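Local coordinates for tapirin (Caldicellulosiruptor hydrothermalis, PDB 6N2C), which probably anchors cells of this extreme thermophile to plant biomass by binding cellulose through its zinc-containing beta-helix domain, at residues T185-F196 with R205-R216. Sequence-based numbering, arbitrary orientation.
Sequences TYGLFSSDKIIF and RNMYSSSDITLR
Tyr186 and Asn206 meet where two neighbouring coils of a parallel beta-helix stack. Strand 186-190 lies beside 206-209, and 194-195 beside 213-214, with the chain turning between them in each coil. Asn206 CB sits 3.4 Å from the Tyr186 ring centroid, straight over one face, in a CH-pi contact. The ring reaches it because CG stands anti to the carbonyl carbon (chi1 -75°). Phe183 stacks on the Tyr186 ring, and Tyr186 OH hydrogen-bonds to Ile180 O. Replacing Tyr186 by an alanine is likely to open a gap beside Asn206 CB and Tyr208 CB and leave Ile180 O without this hydroxyl. The Asn206 amide donates from ND2 to Thr185 OG1 (2.9 Å), nearly in the amide plane, while OD1 pairs with Asn231 of the next coil.

Phe189 and Tyr208 lie side by side, their rings nearly parallel (planes 18° apart) but slid so that they barely overlap. Both have CG anti to the backbone N, and the rings point the same way. Tyr208 CD1 lies over the rim of the Phe189 face, 3.3 Å from CE2.

On the opposite face, Leu188, Met207, Ile194 and Ile213 pack inside the coil. Leu188 CD1 lies beside Met207 SD, and the sulfur meets the edge of the Phe196 ring at CZ (4.2 Å), a Met-aromatic contact. Ile213 CG2 and Leu215 CD2 also touch this ring. Ile194 CB packs against Ile213 CG1.

At the turn, Ser190 OG accepts from Asp192 N in an ST turn and also hydrogen-bonds to Gly539 O. Asp192 O takes Ser211 N at 2.7 Å, the donor well above the carbonyl plane. Beyond it, in one of its two conformers, the Lys193 chain bends at its last torsion, and NZ there donates to Ser211 OG (2.9 Å) and to a water that bonds Asp212 OD2.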
ATOM      1  N   THR A 185      -6.777  18.724  -6.440  1.00 14.27           N
ATOM      2  CA  THR A 185      -6.546  17.450  -7.172  1.00 14.70           C
ATOM      3  C   THR A 185      -7.074  16.222  -6.423  1.00 16.48           C
ATOM      4  O   THR A 185      -6.712  15.105  -6.743  1.00 13.68           O
ATOM      5  CB  THR A 185      -5.049  17.238  -7.507  1.00 14.27           C
ATOM      6  OG1 THR A 185      -4.284  16.950  -6.347  1.00 13.23           O
ATOM      7  CG2 THR A 185      -4.496  18.492  -8.193  1.00 18.44           C
ATOM      8  N   TYR A 186      -7.877  16.470  -5.391  1.00 14.58           N
ATOM      9  CA  TYR A 186      -8.427  15.385  -4.550  1.00 13.10           C
ATOM     10  C   TYR A 186      -9.880  15.160  -4.776  1.00 12.53           C
ATOM     11  O   TYR A 186     -10.701  16.094  -4.686  1.00 16.81           O
ATOM     12  CB  TYR A 186      -8.127  15.619  -3.039  1.00 12.74           C
ATOM     13  CG  TYR A 186      -6.691  15.348  -2.618  1.00 11.91           C
ATOM     14  CD1 TYR A 186      -5.664  16.177  -3.017  1.00 12.88           C
ATOM     15  CD2 TYR A 186      -6.404  14.334  -1.770  1.00 12.66           C
ATOM     16  CE1 TYR A 186      -4.352  15.953  -2.641  1.00 12.97           C
ATOM     17  CE2 TYR A 186      -5.117  14.136  -1.305  1.00 12.27           C
ATOM     18  CZ  TYR A 186      -4.092  14.940  -1.756  1.00 13.49           C
ATOM     19  OH  TYR A 186      -2.805  14.722  -1.319  1.00 15.51           O
ATOM     20  N   GLY A 187     -10.273  13.914  -5.009  1.00 12.78           N
ATOM     21  CA  GLY A 187     -11.638  13.593  -5.202  1.00 13.39           C
ATOM     22  C   GLY A 187     -12.390  13.271  -3.919  1.00 13.40           C
ATOM     23  O   GLY A 187     -13.604  13.507  -3.809  1.00 14.43           O
ATOM     24  N   LEU A 188     -11.662  12.703  -2.960  1.00 12.29           N
ATOM     25  CA  LEU A 188     -12.235  12.321  -1.620  1.00 14.27           C
ATOM     26  C   LEU A 188     -11.193  12.706  -0.576  1.00 12.40           C
ATOM     27  O   LEU A 188      -9.980  12.391  -0.678  1.00 13.36           O
ATOM     28  CB  LEU A 188     -12.601  10.789  -1.536  1.00 12.91           C
ATOM     29  CG  LEU A 188     -13.511  10.300  -2.632  1.00 17.57           C
ATOM     30  CD1 LEU A 188     -13.574   8.794  -2.558  1.00 21.29           C
ATOM     31  CD2 LEU A 188     -14.879  10.883  -2.569  1.00 17.99           C
ATOM     32  N   PHE A 189     -11.670  13.417   0.467  1.00 14.09           N
ATOM     33  CA  PHE A 189     -10.786  13.788   1.598  1.00 13.00           C
ATOM     34  C   PHE A 189     -11.578  13.680   2.865  1.00 13.47           C
ATOM     35  O   PHE A 189     -12.718  14.169   2.914  1.00 13.25           O
ATOM     36  CB  PHE A 189     -10.382  15.205   1.425  1.00 14.31           C
ATOM     37  CG  PHE A 189      -9.546  15.729   2.507  1.00 14.25           C
ATOM     38  CD1 PHE A 189     -10.148  16.139   3.714  1.00 15.93           C
ATOM     39  CD2 PHE A 189      -8.204  15.949   2.345  1.00 14.12           C
ATOM     40  CE1 PHE A 189      -9.359  16.731   4.740  1.00 14.84           C
ATOM     41  CE2 PHE A 189      -7.412  16.504   3.391  1.00 15.43           C
ATOM     42  CZ  PHE A 189      -7.974  16.829   4.596  1.00 17.27           C
ATOM     43  N   SER A 190     -10.982  13.047   3.887  1.00 13.57           N
ATOM     44  CA  SER A 190     -11.611  13.118   5.207  1.00 13.71           C
ATOM     45  C   SER A 190     -10.554  13.327   6.264  1.00 14.06           C
ATOM     46  O   SER A 190      -9.531  12.649   6.202  1.00 12.82           O
ATOM     47  CB  SER A 190     -12.393  11.836   5.513  1.00 15.13           C
ATOM     48  OG  SER A 190     -12.917  11.889   6.867  1.00 15.91           O
ATOM     49  N   SER A 191     -10.823  14.212   7.243  1.00 13.11           N
ATOM     50  CA  SER A 191     -10.001  14.280   8.411  1.00 16.50           C
ATOM     51  C   SER A 191     -10.327  13.244   9.441  1.00 17.63           C
ATOM     52  O   SER A 191      -9.698  13.288  10.511  1.00 17.25           O
ATOM     53  CB  SER A 191     -10.020  15.623   9.050  1.00 18.53           C
ATOM     54  OG  SER A 191      -9.673  16.630   8.175  1.00 22.77           O
ATOM     55  N   ASP A 192     -11.254  12.363   9.144  1.00 16.83           N
ATOM     56  CA  ASP A 192     -11.437  11.148   9.980  1.00 19.54           C
ATOM     57  C   ASP A 192     -11.423   9.924   9.125  1.00 17.49           C
ATOM     58  O   ASP A 192     -10.382   9.678   8.519  1.00 18.49           O
ATOM     59  CB  ASP A 192     -12.673  11.380  10.839  1.00 20.93           C
ATOM     60  CG  ASP A 192     -12.806  10.361  12.018  1.00 27.58           C
ATOM     61  OD1 ASP A 192     -11.931   9.563  12.239  1.00 22.47           O
ATOM     62  OD2 ASP A 192     -13.747  10.546  12.789  1.00 28.20           O
ATOM     63  N   LYS A 193     -12.486   9.154   9.024  0.61 16.72           N
ATOM     64  CA  LYS A 193     -12.497   7.929   8.246  0.61 17.67           C
ATOM     65  C   LYS A 193     -13.122   8.058   6.886  0.61 17.01           C
ATOM     66  O   LYS A 193     -13.895   8.983   6.662  0.61 17.99           O
ATOM     67  CB  LYS A 193     -13.326   6.855   8.953  0.61 18.25           C
ATOM     68  CG  LYS A 193     -12.626   6.305  10.206  0.61 18.27           C
ATOM     69  CD  LYS A 193     -13.639   5.547  11.068  0.61 20.84           C
ATOM     70  CE  LYS A 193     -13.197   5.440  12.550  0.61 22.57           C
ATOM     71  NZ  LYS A 193     -11.778   5.024  12.732  0.61 22.04           N
ATOM     72  N   ILE A 194     -12.809   7.120   6.000  1.00 15.40           N
ATOM     73  CA  ILE A 194     -13.546   6.930   4.783  1.00 16.33           C
ATOM     74  C   ILE A 194     -14.111   5.517   4.784  1.00 17.16           C
ATOM     75  O   ILE A 194     -13.364   4.587   4.780  1.00 18.07           O
ATOM     76  CB  ILE A 194     -12.806   7.174   3.505  1.00 15.58           C
ATOM     77  CG1 ILE A 194     -12.282   8.620   3.474  1.00 14.49           C
ATOM     78  CG2 ILE A 194     -13.735   7.014   2.322  1.00 15.86           C
ATOM     79  CD1 ILE A 194     -11.455   8.907   2.210  1.00 13.58           C
ATOM     80  N   ILE A 195     -15.430   5.438   4.910  1.00 14.11           N
ATOM     81  CA  ILE A 195     -16.137   4.173   4.997  1.00 16.73           C
ATOM     82  C   ILE A 195     -16.937   3.892   3.798  1.00 17.91           C
ATOM     83  O   ILE A 195     -18.005   4.483   3.628  1.00 18.12           O
ATOM     84  CB  ILE A 195     -16.954   4.031   6.301  1.00 19.91           C
ATOM     85  CG1 ILE A 195     -16.109   4.481   7.499  1.00 22.82           C
ATOM     86  CG2 ILE A 195     -17.441   2.583   6.440  1.00 23.12           C
ATOM     87  CD1 ILE A 195     -16.889   4.809   8.713  1.00 29.53           C
ATOM     88  N   PHE A 196     -16.446   2.982   2.949  1.00 17.43           N
ATOM     89  CA  PHE A 196     -17.100   2.660   1.715  1.00 17.78           C
ATOM     90  C   PHE A 196     -18.227   1.613   2.018  1.00 19.51           C
ATOM     91  O   PHE A 196     -18.619   1.437   3.137  1.00 22.88           O
ATOM     92  CB  PHE A 196     -16.124   2.187   0.668  1.00 19.56           C
ATOM     93  CG  PHE A 196     -15.237   3.299   0.106  1.00 17.89           C
ATOM     94  CD1 PHE A 196     -15.791   4.318  -0.685  1.00 18.78           C
ATOM     95  CD2 PHE A 196     -13.891   3.310   0.295  1.00 18.97           C
ATOM     96  CE1 PHE A 196     -15.017   5.304  -1.244  1.00 16.03           C
ATOM     97  CE2 PHE A 196     -13.117   4.353  -0.267  1.00 17.82           C
ATOM     98  CZ  PHE A 196     -13.692   5.348  -1.007  1.00 17.66           C
ATOM     99  N   ARG A 205      -8.160  11.166  -8.692  1.00 16.78           N
ATOM    100  CA  ARG A 205      -6.770  11.540  -8.792  1.00 16.56           C
ATOM    101  C   ARG A 205      -6.186  11.247  -7.441  1.00 16.58           C
ATOM    102  O   ARG A 205      -5.691  10.097  -7.244  1.00 15.91           O
ATOM    103  CB  ARG A 205      -6.519  13.006  -9.203  1.00 21.86           C
ATOM    104  CG  ARG A 205      -6.835  13.333 -10.613  1.00 26.94           C
ATOM    105  CD  ARG A 205      -6.271  14.713 -10.913  1.00 33.54           C
ATOM    106  NE  ARG A 205      -4.800  14.813 -10.834  1.00 36.66           N
ATOM    107  CZ  ARG A 205      -4.112  15.868 -11.262  1.00 41.65           C
ATOM    108  NH1 ARG A 205      -4.729  16.966 -11.734  1.00 42.34           N
ATOM    109  NH2 ARG A 205      -2.790  15.868 -11.151  1.00 41.91           N
ATOM    110  N   ASN A 206      -6.329  12.166  -6.479  1.00 13.37           N
ATOM    111  CA  ASN A 206      -5.815  11.915  -5.111  1.00 13.99           C
ATOM    112  C   ASN A 206      -6.868  11.678  -4.082  1.00 13.85           C
ATOM    113  O   ASN A 206      -7.961  12.228  -4.180  1.00 14.10           O
ATOM    114  CB  ASN A 206      -4.838  13.013  -4.771  1.00 13.98           C
ATOM    115  CG  ASN A 206      -3.671  13.032  -5.757  1.00 14.22           C
ATOM    116  OD1 ASN A 206      -3.145  11.968  -6.116  1.00 14.68           O
ATOM    117  ND2 ASN A 206      -3.235  14.241  -6.239  1.00 14.59           N
ATOM    118  N   MET A 207      -6.535  10.885  -3.017  1.00 12.22           N
ATOM    119  CA  MET A 207      -7.483  10.614  -1.959  1.00 13.75           C
ATOM    120  C   MET A 207      -6.723  10.609  -0.651  1.00 12.53           C
ATOM    121  O   MET A 207      -5.557  10.176  -0.615  1.00 13.66           O
ATOM    122  CB  MET A 207      -8.135   9.199  -2.168  1.00 15.25           C
ATOM    123  CG  MET A 207      -8.953   8.724  -0.985  1.00 17.93           C
ATOM    124  SD  MET A 207      -9.936   7.162  -1.303  0.99 27.76           S
ATOM    125  CE  MET A 207      -9.296   6.906  -2.971  1.00 19.09           C
ATOM    126  N   TYR A 208      -7.270  11.319   0.334  1.00 13.89           N
ATOM    127  CA  TYR A 208      -6.676  11.399   1.629  1.00 13.70           C
ATOM    128  C   TYR A 208      -7.683  11.023   2.707  1.00 11.80           C
ATOM    129  O   TYR A 208      -8.865  11.420   2.698  1.00 12.93           O
ATOM    130  CB  TYR A 208      -6.188  12.847   1.945  1.00 13.56           C
ATOM    131  CG  TYR A 208      -5.728  13.104   3.377  1.00 13.04           C
ATOM    132  CD1 TYR A 208      -6.611  13.457   4.420  1.00 13.62           C
ATOM    133  CD2 TYR A 208      -4.416  13.087   3.691  1.00 14.38           C
ATOM    134  CE1 TYR A 208      -6.145  13.606   5.704  1.00 13.88           C
ATOM    135  CE2 TYR A 208      -3.949  13.269   4.965  1.00 15.67           C
ATOM    136  CZ  TYR A 208      -4.844  13.571   5.968  1.00 15.95           C
ATOM    137  OH  TYR A 208      -4.390  13.792   7.259  1.00 17.13           O
ATOM    138  N   SER A 209      -7.203  10.285   3.727  1.00 13.39           N
ATOM    139  CA  SER A 209      -7.985  10.102   4.932  1.00 13.44           C
ATOM    140  C   SER A 209      -7.046  10.184   6.090  1.00 14.68           C
ATOM    141  O   SER A 209      -5.870   9.795   5.987  1.00 15.32           O
ATOM    142  CB  SER A 209      -8.630   8.703   4.870  1.00 15.53           C
ATOM    143  OG  SER A 209      -9.619   8.561   5.852  1.00 21.56           O
ATOM    144  N   SER A 210      -7.527  10.635   7.257  1.00 15.79           N
ATOM    145  CA  SER A 210      -6.676  10.654   8.406  1.00 17.51           C
ATOM    146  C   SER A 210      -6.768   9.258   9.093  1.00 19.12           C
ATOM    147  O   SER A 210      -5.736   8.622   9.349  1.00 18.36           O
ATOM    148  CB  SER A 210      -7.122  11.784   9.381  1.00 19.63           C
ATOM    149  OG  SER A 210      -6.306  11.698  10.577  1.00 18.98           O
ATOM    150  N   SER A 211      -7.994   8.805   9.385  1.00 16.48           N
ATOM    151  CA  SER A 211      -8.167   7.510   9.959  1.00 19.02           C
ATOM    152  C   SER A 211      -8.464   6.503   8.865  1.00 15.47           C
ATOM    153  O   SER A 211      -8.237   6.792   7.671  1.00 15.93           O
ATOM    154  CB  SER A 211      -9.207   7.598  11.121  1.00 21.43           C
ATOM    155  OG  SER A 211      -9.383   6.292  11.703  1.00 26.52           O
ATOM    156  N   ASP A 212      -8.925   5.316   9.210  1.00 14.66           N
ATOM    157  CA  ASP A 212      -8.922   4.210   8.273  1.00 14.65           C
ATOM    158  C   ASP A 212      -9.770   4.449   7.026  1.00 16.22           C
ATOM    159  O   ASP A 212     -10.849   5.065   7.070  1.00 17.01           O
ATOM    160  CB  ASP A 212      -9.519   2.965   8.892  1.00 17.70           C
ATOM    161  CG  ASP A 212      -8.733   2.442  10.076  1.00 19.96           C
ATOM    162  OD1 ASP A 212      -7.530   2.623  10.184  1.00 20.82           O
ATOM    163  OD2 ASP A 212      -9.392   1.899  10.999  1.00 22.22           O
ATOM    164  N   ILE A 213      -9.323   3.909   5.932  1.00 14.35           N
ATOM    165  CA  ILE A 213     -10.178   3.765   4.752  1.00 14.27           C
ATOM    166  C   ILE A 213     -10.627   2.310   4.714  1.00 17.08           C
ATOM    167  O   ILE A 213      -9.760   1.415   4.737  1.00 17.93           O
ATOM    168  CB  ILE A 213      -9.466   4.104   3.472  1.00 14.65           C
ATOM    169  CG1 ILE A 213      -9.005   5.551   3.497  1.00 15.14           C
ATOM    170  CG2 ILE A 213     -10.372   3.772   2.307  1.00 15.16           C
ATOM    171  CD1 ILE A 213      -8.264   6.006   2.236  1.00 16.30           C
ATOM    172  N   THR A 214     -11.927   2.057   4.749  1.00 16.12           N
ATOM    173  CA  THR A 214     -12.442   0.688   4.759  1.00 19.29           C
ATOM    174  C   THR A 214     -13.267   0.371   3.511  1.00 21.21           C
ATOM    175  O   THR A 214     -14.279   1.039   3.224  1.00 16.81           O
ATOM    176  CB  THR A 214     -13.318   0.463   6.011  1.00 21.22           C
ATOM    177  OG1 THR A 214     -12.529   0.697   7.201  1.00 20.12           O
ATOM    178  CG2 THR A 214     -13.771  -0.975   6.051  1.00 22.42           C
ATOM    179  N   LEU A 215     -12.854  -0.659   2.766  1.00 17.13           N
ATOM    180  CA  LEU A 215     -13.628  -1.220   1.725  1.00 18.00           C
ATOM    181  C   LEU A 215     -14.490  -2.400   2.253  1.00 20.58           C
ATOM    182  O   LEU A 215     -14.154  -3.055   3.269  1.00 20.82           O
ATOM    183  CB  LEU A 215     -12.771  -1.780   0.616  1.00 18.65           C
ATOM    184  CG  LEU A 215     -11.964  -0.743  -0.152  1.00 23.93           C
ATOM    185  CD1 LEU A 215     -11.137  -1.515  -1.165  1.00 22.29           C
ATOM    186  CD2 LEU A 215     -12.894   0.155  -0.944  1.00 26.99           C
ATOM    187  N   ARG A 216     -15.593  -2.603   1.568  1.00 19.04           N
ATOM    188  CA  ARG A 216     -16.487  -3.784   1.791  1.00 21.85           C
ATOM    189  C   ARG A 216     -16.317  -4.695   0.629  1.00 23.09           C
ATOM    190  O   ARG A 216     -15.808  -4.309  -0.400  1.00 23.88           O
ATOM    191  CB  ARG A 216     -17.968  -3.377   1.997  1.00 22.39           C
ATOM    192  CG  ARG A 216     -18.143  -2.336   3.089  1.00 24.08           C
ATOM    193  CD  ARG A 216     -17.600  -2.799   4.451  1.00 27.78           C
ATOM    194  NE  ARG A 216     -18.000  -1.906   5.554  1.00 30.83           N
ATOM    195  CZ  ARG A 216     -17.548  -2.018   6.788  1.00 31.69           C
ATOM    196  NH1 ARG A 216     -16.680  -3.009   7.109  1.00 36.03           N
ATOM    197  NH2 ARG A 216     -17.947  -1.135   7.702  1.00 35.29           N
TER
HETATM  198  O   HOH W   1      -7.316  14.569  11.345  0.76 27.30           O
HETATM  199  O   HOH W   2     -12.189   2.646  10.976  0.51 26.33           O
HETATM  200  O   HOH W   3     -20.041   0.038   5.057  1.00 31.24           O